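Local coordinates for escJ (Escherichia coli, PDB 1YJ7), which probably forms part of the membrane-associated platform on which the type III secretion system of enteropathogenic strains assembles, as a lipoprotein of the YscJ family, at residues V28-D33 and M38-A43; Q4-L9 and N15-L20. The protein carries 3 engineered substitutions. All blocks are in the same frame, centred on the assembly; numbering follows the deposited sequence.

Interaction 1: residues V28-D33 and M38-A43; sequences VSKEMD and MTLSVA. Engineered in segment 38-43: Ala43 (natural residue Glu).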
loop_
_atom_site.group_PDB
_atom_site.type_symbol
_atom_site.label_atom_id
_atom_site.label_comp_id
_atom_site.label_asym_id
_atom_site.label_seq_id
_atom_site.Cartn_x
_atom_site.Cartn_y
_atom_site.Cartn_z
ATOM N N VAL D 28 12.872 4.644 30.766
ATOM C CA VAL D 28 11.485 4.862 30.375
ATOM C C VAL D 28 10.654 5.321 31.575
ATOM O O VAL D 28 10.865 4.900 32.708
ATOM C CB VAL D 28 10.875 3.613 29.643
ATOM C CG1 VAL D 28 11.234 2.330 30.331
ATOM C CG2 VAL D 28 9.352 3.726 29.490
ATOM N N SER D 29 9.735 6.227 31.311
ATOM C CA SER D 29 8.814 6.708 32.318
ATOM C C SER D 29 7.386 6.460 31.868
ATOM O O SER D 29 7.070 6.500 30.677
ATOM C CB SER D 29 9.058 8.187 32.603
ATOM O OG SER D 29 8.862 8.954 31.443
ATOM N N LYS D 30 6.529 6.177 32.842
ATOM C CA LYS D 30 5.143 5.852 32.599
ATOM C C LYS D 30 4.264 6.797 33.397
ATOM O O LYS D 30 4.565 7.095 34.552
ATOM C CB LYS D 30 4.859 4.409 33.016
ATOM C CG LYS D 30 3.459 3.952 32.660
ATOM C CD LYS D 30 3.281 2.448 32.822
ATOM C CE LYS D 30 3.373 2.017 34.306
ATOM N NZ LYS D 30 3.425 0.513 34.449
ATOM N N GLU D 31 3.191 7.268 32.783
ATOM C CA GLU D 31 2.191 8.069 33.471
ATOM C C GLU D 31 0.801 7.585 33.100
ATOM O O GLU D 31 0.551 7.133 31.977
ATOM C CB GLU D 31 2.391 9.585 33.203
ATOM C CG GLU D 31 1.799 10.128 31.917
ATOM C CD GLU D 31 2.576 11.325 31.351
ATOM O OE1 GLU D 31 2.819 11.346 30.113
ATOM O OE2 GLU D 31 2.941 12.249 32.137
ATOM N N MET D 32 -0.101 7.649 34.066
ATOM C CA MET D 32 -1.463 7.200 33.886
ATOM C C MET D 32 -2.348 8.431 33.639
ATOM O O MET D 32 -2.240 9.427 34.360
ATOM C CB MET D 32 -1.918 6.454 35.143
ATOM C CG MET D 32 -3.159 5.632 34.947
ATOM S SD MET D 32 -3.856 4.959 36.476
ATOM C CE MET D 32 -2.440 4.569 37.466
ATOM N N ASP D 33 -3.193 8.366 32.614
ATOM C CA ASP D 33 -4.155 9.431 32.328
ATOM C C ASP D 33 -5.434 9.216 33.140
ATOM O O ASP D 33 -5.501 8.308 33.983
ATOM C CB ASP D 33 -4.425 9.552 30.807
ATOM C CG ASP D 33 -5.190 8.368 30.225
ATOM O OD1 ASP D 33 -5.113 8.165 28.993
ATOM O OD2 ASP D 33 -5.894 7.586 30.887
ATOM N N MET D 38 -2.248 4.194 29.913
ATOM C CA MET D 38 -0.867 4.532 30.175
ATOM C C MET D 38 -0.178 5.186 28.981
ATOM O O MET D 38 -0.446 4.857 27.826
ATOM C CB MET D 38 -0.113 3.264 30.575
ATOM C CG MET D 38 -0.671 2.628 31.829
ATOM S SD MET D 38 -0.396 3.653 33.311
ATOM C CE MET D 38 -1.199 2.548 34.518
ATOM N N THR D 39 0.742 6.076 29.304
ATOM C CA THR D 39 1.662 6.693 28.362
ATOM C C THR D 39 3.088 6.349 28.741
ATOM O O THR D 39 3.496 6.552 29.897
ATOM C CB THR D 39 1.511 8.228 28.417
ATOM O OG1 THR D 39 0.216 8.596 27.945
ATOM C CG2 THR D 39 2.504 8.921 27.480
ATOM N N LEU D 40 3.863 5.865 27.772
ATOM C CA LEU D 40 5.285 5.664 27.923
ATOM C C LEU D 40 6.078 6.720 27.177
ATOM O O LEU D 40 5.713 7.079 26.068
ATOM C CB LEU D 40 5.712 4.289 27.384
ATOM C CG LEU D 40 5.122 3.090 28.099
ATOM C CD1 LEU D 40 5.599 1.808 27.426
ATOM C CD2 LEU D 40 5.481 3.093 29.583
ATOM N N SER D 41 7.154 7.191 27.802
ATOM C CA SER D 41 8.099 8.151 27.227
ATOM C C SER D 41 9.523 7.757 27.557
ATOM O O SER D 41 9.775 6.994 28.478
ATOM C CB SER D 41 7.829 9.571 27.759
ATOM O OG SER D 41 6.453 9.880 27.708
ATOM N N VAL D 42 10.476 8.264 26.790
ATOM C CA VAL D 42 11.879 7.956 27.000
ATOM C C VAL D 42 12.690 9.219 26.792
ATOM O O VAL D 42 12.224 10.155 26.149
ATOM C CB VAL D 42 12.391 6.880 26.009
ATOM C CG1 VAL D 42 11.754 5.541 26.308
ATOM C CG2 VAL D 42 12.118 7.327 24.543
ATOM N N ALA D 43 13.902 9.238 27.331
ATOM C CA ALA D 43 14.869 10.300 27.037
ATOM C C ALA D 43 15.103 10.354 25.539
ATOM O O ALA D 43 15.172 9.304 24.891
ATOM C CB ALA D 43 16.181 10.029 27.758
HETATM O O HOH W 1 -2.692 7.641 27.872
#

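Interaction 2: residues Q4-L9 and N15-L20; sequences QLYTGL and NQMQAL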
loop_
_atom_site.group_PDB
_atom_site.type_symbol
_atom_site.label_atom_id
_atom_site.label_comp_id
_atom_site.label_asym_id
_atom_site.label_seq_id
_atom_site.Cartn_x
_atom_site.Cartn_y
_atom_site.Cartn_z
ATOM N N GLN D 4 7.728 11.184 23.661
ATOM C CA GLN D 4 6.614 10.258 23.816
ATOM C C GLN D 4 6.776 9.056 22.899
ATOM O O GLN D 4 7.177 9.205 21.730
ATOM C CB GLN D 4 5.325 10.977 23.469
ATOM C CG GLN D 4 4.070 10.178 23.659
ATOM C CD GLN D 4 2.844 10.988 23.277
ATOM O OE1 GLN D 4 2.327 10.855 22.160
ATOM N NE2 GLN D 4 2.382 11.836 24.197
ATOM N N LEU D 5 6.485 7.868 23.437
ATOM C CA LEU D 5 6.428 6.643 22.639
ATOM C C LEU D 5 4.973 6.385 22.233
ATOM O O LEU D 5 4.617 6.513 21.054
ATOM C CB LEU D 5 7.004 5.446 23.417
ATOM C CG LEU D 5 8.500 5.476 23.695
ATOM C CD1 LEU D 5 8.948 4.262 24.474
ATOM C CD2 LEU D 5 9.302 5.622 22.431
ATOM N N TYR D 6 4.133 6.043 23.213
ATOM C CA TYR D 6 2.723 5.718 22.994
ATOM C C TYR D 6 1.859 6.184 24.151
ATOM O O TYR D 6 2.315 6.219 25.301
ATOM C CB TYR D 6 2.504 4.211 22.794
ATOM C CG TYR D 6 3.218 3.692 21.586
ATOM C CD1 TYR D 6 4.445 3.049 21.682
ATOM C CD2 TYR D 6 2.701 3.923 20.316
ATOM C CE1 TYR D 6 5.115 2.603 20.543
ATOM C CE2 TYR D 6 3.368 3.492 19.189
ATOM C CZ TYR D 6 4.558 2.846 19.291
ATOM O OH TYR D 6 5.190 2.447 18.121
ATOM N N THR D 7 0.625 6.539 23.813
ATOM C CA THR D 7 -0.446 6.847 24.752
ATOM C C THR D 7 -1.551 5.813 24.581
ATOM O O THR D 7 -1.540 5.013 23.649
ATOM C CB THR D 7 -1.018 8.255 24.474
ATOM O OG1 THR D 7 -1.697 8.252 23.209
ATOM C CG2 THR D 7 0.086 9.289 24.296
ATOM N N GLY D 8 -2.505 5.816 25.503
ATOM C CA GLY D 8 -3.694 4.994 25.382
ATOM C C GLY D 8 -3.469 3.524 25.593
ATOM O O GLY D 8 -4.251 2.700 25.130
ATOM N N LEU D 9 -2.384 3.175 26.284
ATOM C CA LEU D 9 -2.004 1.783 26.417
ATOM C C LEU D 9 -2.752 1.137 27.570
ATOM O O LEU D 9 -2.972 1.765 28.612
ATOM C CB LEU D 9 -0.498 1.642 26.678
ATOM C CG LEU D 9 0.450 2.151 25.591
ATOM C CD1 LEU D 9 1.892 2.120 26.084
ATOM C CD2 LEU D 9 0.264 1.330 24.318
ATOM N N ASN D 15 3.003 -2.369 30.661
ATOM C CA ASN D 15 3.941 -3.096 31.509
ATOM C C ASN D 15 4.934 -3.919 30.700
ATOM O O ASN D 15 6.110 -3.985 31.028
ATOM C CB ASN D 15 3.220 -4.040 32.470
ATOM C CG ASN D 15 2.574 -3.317 33.634
ATOM O OD1 ASN D 15 2.927 -2.176 33.962
ATOM N ND2 ASN D 15 1.582 -3.970 34.241
ATOM N N GLN D 16 4.446 -4.601 29.678
ATOM C CA GLN D 16 5.332 -5.421 28.852
ATOM C C GLN D 16 6.366 -4.567 28.132
ATOM O O GLN D 16 7.557 -4.914 28.115
ATOM C CB GLN D 16 4.535 -6.301 27.889
ATOM C CG GLN D 16 3.738 -7.359 28.663
ATOM C CD GLN D 16 2.955 -8.286 27.771
ATOM O OE1 GLN D 16 2.554 -7.905 26.675
ATOM N NE2 GLN D 16 2.725 -9.515 28.251
ATOM N N MET D 17 5.937 -3.450 27.564
ATOM C CA MET D 17 6.862 -2.561 26.856
ATOM C C MET D 17 7.846 -1.927 27.829
ATOM O O MET D 17 9.036 -1.860 27.562
ATOM C CB MET D 17 6.099 -1.496 26.060
ATOM C CG MET D 17 5.387 -2.057 24.869
ATOM S SD MET D 17 4.673 -0.722 23.801
ATOM C CE MET D 17 3.231 -0.972 24.119
ATOM N N GLN D 18 7.345 -1.500 28.984
ATOM C CA GLN D 18 8.173 -0.848 29.983
ATOM C C GLN D 18 9.219 -1.811 30.517
ATOM O O GLN D 18 10.393 -1.480 30.555
ATOM C CB GLN D 18 7.277 -0.317 31.120
ATOM C CG GLN D 18 8.024 0.373 32.243
ATOM C CD GLN D 18 7.132 0.780 33.392
ATOM O OE1 GLN D 18 7.602 1.376 34.382
ATOM N NE2 GLN D 18 5.877 0.440 33.305
ATOM N N ALA D 19 8.799 -3.012 30.928
ATOM C CA ALA D 19 9.743 -4.018 31.403
ATOM C C ALA D 19 10.805 -4.373 30.357
ATOM O O ALA D 19 11.987 -4.522 30.671
ATOM C CB ALA D 19 9.000 -5.279 31.861
ATOM N N LEU D 20 10.381 -4.508 29.102
ATOM C CA LEU D 20 11.299 -4.830 28.030
ATOM C C LEU D 20 12.364 -3.736 27.904
ATOM O O LEU D 20 13.562 -4.028 27.792
ATOM C CB LEU D 20 10.533 -5.012 26.714
ATOM C CG LEU D 20 11.340 -5.131 25.420
ATOM C CD1 LEU D 20 12.272 -6.360 25.464
ATOM C CD2 LEU D 20 10.376 -5.205 24.270
#

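Interaction 1: residues V28-D33 and M38-A43
The CD2 methyl of Leu40 touches two side chains of strand 28-32. Val28 CG2 is 3.9 Å from Leu40 CD2. The aliphatic part of Lys30 runs alongside Leu40 and points the same way, with Lys30 CB 3.7 Å from Leu40 CD2. Met38 continues this face. Its chain bends at chi2 (-68°), which lays the sulfur over the start of the Met32 side chain, with Met38 SD 3.7 Å from Met32 CB. Met38 CE goes on to meet Met32 CG and CE. Helix 11-23 packs on much of this face: Leu21 and Leu22 on Val28, Met17 on Leu40 and Ala14 on Met38. The two strands form an antiparallel beta hairpin. Ser29-Ser41 and Glu31-Thr39 are its hydrogen-bonded pairs, and each is closed by two backbone bonds. Ser29 N to Ser41 O measures 2.9 Å and Thr39 N to Glu31 O also 2.9 Å; the N-H groups point almost straight at their acceptors, at 168° and 165°. The other face is more polar. Glu31 lies beside Thr39 and brings OE1 to 3.6 Å from Thr39 CG2, a van der Waals contact. At the turn end, a water donates to Asp33 OD1 at 2.7 Å and also bonds Thr39 OG1. Asp33 OD2 accepts from the backbone N of Asn37, within the connecting turn.

Interaction 2: residues Q4-L9 and N15-L20
Met17 reaches from helix 11-23 to Leu9 and Tyr6 of segment 4-9. The bond from CA to CB points toward that segment, but CB itself stays short of contact with it. CG stands anti to the carbonyl carbon (chi1 -71°), and the chain runs on extended through chi2 (-172°), which carries the sulfur away from the helix. SD is the first atom to meet the other segment. It lies 4.3 Å from Tyr6 CD1 and 5.3 Å from the centroid of the Tyr6 ring. The approach is oblique, 51° off the ring normal, and makes a Met-aromatic contact. At SD the chain bends, and CE turns to Leu9. This methyl sits against both branches of the leucine, 3.8 Å from Leu9 CD2 and 3.9 Å from Leu9 CD1. The two side chains meet at a slant. All three residues are buried. Segment 4-9 bends on its way past the helix. Leu5 and Tyr6 form a classic beta bulge opposite Leu40, and Gly8 and Leu9 a G1 bulge opposite Met38. Met17 also packs on Leu40 of strand 38-42, Leu54 of helix 47-56 and Phe59 in a loop. Asn15 of a second subunit packs on Tyr6 and donates through ND2 to Leu5 O. Helices 11-23 and 47-56 both pack against the sheet, Leu5 touching Leu21 of the first and Phe47 and Ile51 of the second, and Met17 lies where the helices and the sheet meet.

Overall arrangement
Interactions 1 and 2 lie side by side in one small alpha/beta unit, their centres about 7 Å apart. Strand 38-42 is the middle strand of a three-stranded antiparallel sheet. Strand 28-32 flanks it in interaction 1, and strand 3-9 flanks it on the other side. The two contacts are joined through the backbone by probable hydrogen bonds, Met38 N to Leu9 O at 2.8 Å and Leu40 O to Leu5 N at 2.9 Å. Helix 11-23 is the second link: it supplies segment 15-20 of interaction 2, and its Met17 also packs on Leu40 of interaction 1. The second subunit touches segment 4-9, where Lys30 NZ of that subunit hydrogen-bonds to Gln4 O.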